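Local atomic coordinates of nitrogen regulatory PII-like protein (Bacillus subtilis subsp. subtilis, PDB entry 4R25), a protein that is required for full induction of the nrgAB operon when ammonium is limiting, as a PII-family regulator, and depends on interaction with NrgA to localize correctly to the membrane. Residues A13-E16 / K17-E21. Sequence-based numbering, arbitrary orientation.
Sequences ANFE and KLKQE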
# COMPACT_ATOMS: atom_id res chain seq x y z
N ALA A 13 13.71 -12.87 6.76
CA ALA A 13 13.96 -14.31 6.65
C ALA A 13 12.68 -15.14 6.43
O ALA A 13 11.57 -14.65 6.62
CB ALA A 13 14.69 -14.80 7.90
N ASN A 14 12.85 -16.41 6.05
CA ASN A 14 11.75 -17.37 5.96
C ASN A 14 10.83 -17.24 4.75
O ASN A 14 9.76 -17.86 4.70
CB ASN A 14 10.91 -17.33 7.23
CG ASN A 14 11.05 -18.57 8.09
OD1 ASN A 14 11.15 -19.69 7.58
ND2 ASN A 14 11.05 -18.38 9.41
N PHE A 15 11.25 -16.45 3.77
CA PHE A 15 10.39 -16.13 2.64
C PHE A 15 10.08 -17.39 1.81
O PHE A 15 8.95 -17.59 1.38
CB PHE A 15 11.04 -15.03 1.79
CG PHE A 15 10.10 -14.34 0.84
CD1 PHE A 15 8.73 -14.52 0.93
CD2 PHE A 15 10.59 -13.55 -0.18
CE1 PHE A 15 7.87 -13.90 0.04
CE2 PHE A 15 9.74 -12.92 -1.08
CZ PHE A 15 8.38 -13.10 -0.97
N GLU A 16 11.09 -18.24 1.62
CA GLU A 16 10.93 -19.44 0.80
C GLU A 16 9.89 -20.44 1.31
O GLU A 16 9.05 -20.91 0.54
CB GLU A 16 12.27 -20.15 0.60
CG GLU A 16 12.16 -21.41 -0.24
CD GLU A 16 11.64 -21.15 -1.64
OE1 GLU A 16 12.01 -20.11 -2.24
OE2 GLU A 16 10.83 -21.97 -2.14
N LYS A 17 9.93 -20.77 2.59
CA LYS A 17 8.93 -21.67 3.16
C LYS A 17 7.54 -21.08 2.96
O LYS A 17 6.56 -21.81 2.80
CB LYS A 17 9.20 -21.95 4.64
CG LYS A 17 8.30 -23.02 5.28
CD LYS A 17 8.83 -23.48 6.65
CE LYS A 17 7.75 -24.17 7.51
NZ LYS A 17 7.11 -25.35 6.85
N LEU A 18 7.45 -19.75 2.98
CA LEU A 18 6.17 -19.06 2.81
C LEU A 18 5.62 -19.30 1.40
O LEU A 18 4.46 -19.66 1.23
CB LEU A 18 6.35 -17.57 3.05
CG LEU A 18 5.35 -16.78 3.91
CD1 LEU A 18 5.22 -15.37 3.37
CD2 LEU A 18 3.98 -17.44 3.99
N LYS A 19 6.47 -19.08 0.40
CA LYS A 19 6.09 -19.32 -0.98
C LYS A 19 5.61 -20.76 -1.18
O LYS A 19 4.63 -21.00 -1.88
CB LYS A 19 7.25 -19.01 -1.92
CG LYS A 19 7.71 -17.57 -1.87
CD LYS A 19 8.91 -17.35 -2.77
CE LYS A 19 9.41 -15.92 -2.70
NZ LYS A 19 10.60 -15.75 -3.58
N GLN A 20 6.30 -21.72 -0.55
CA GLN A 20 5.87 -23.12 -0.60
C GLN A 20 4.48 -23.30 -0.02
O GLN A 20 3.61 -23.91 -0.64
CB GLN A 20 6.84 -24.05 0.15
CG GLN A 20 8.21 -24.23 -0.51
CD GLN A 20 8.12 -24.80 -1.92
OE1 GLN A 20 7.48 -25.83 -2.15
NE2 GLN A 20 8.78 -24.14 -2.87
N GLU A 21 4.28 -22.76 1.18
CA GLU A 21 3.01 -22.97 1.88
C GLU A 21 1.85 -22.22 1.24
O GLU A 21 0.75 -22.75 1.11
CB GLU A 21 3.15 -22.61 3.36
CG GLU A 21 4.26 -23.37 4.08
CD GLU A 21 4.02 -24.88 4.14
OE1 GLU A 21 3.24 -25.32 5.01
OE2 GLU A 21 4.61 -25.61 3.32
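Lys19, one turn further along the helix than Phe15, lays its aliphatic arm over one face of the Phe15 ring, and CE sits 3.3 Å above the ring plane, over its centre. Lysine suits this place because its chain, extended beyond CG, brings both methylene and ammonium to the ring: the CH-pi contact at CE passes into a cation-pi contact, with Lys19 NZ 4.3 Å from the centroid of the Phe15 ring and 27° off the normal. With CG of Phe15 turned anti to the backbone N (chi1 -164°), the ring reaches Lys19 on its face and Leu18 at its edge, where Leu18 CD1 approaches Phe15 CD1 at 4.4 Å. This is the densely packed side, and apolar residues fit it. In the ferredoxin-like fold of PII proteins, helix 15-25 lies on the antiparallel sheet; Phe15 and Leu18 face strand 51-67, meeting Ile63, while Phe32 stacks edge-to-face with Phe15. Replacing Phe15 by an alanine removes the ring, which would probably leave a gap beside Ile63 and Phe32 and take from Lys19 the face its CE and NZ rest on. The neighbouring flank, with Glu16, is more polar and more open to solvent. There Glu16, its chain bent at chi2, offers OE2 to Gln20 NE2 at 3.1 Å, a nearly straight bond lying close to the amide plane, though carboxylate and amide are turned 33° apart. Glutamine serves well as a junction, since NE2 also donates to Ile53 O of the second subunit. At the start of the helix, with Asn14 at the N-cap position, the first i to i+4 bond, Leu18 N to Asn14 O, is weak at 3.4 Å, whereas Lys19 N meets Phe15 O at 3.1 Å.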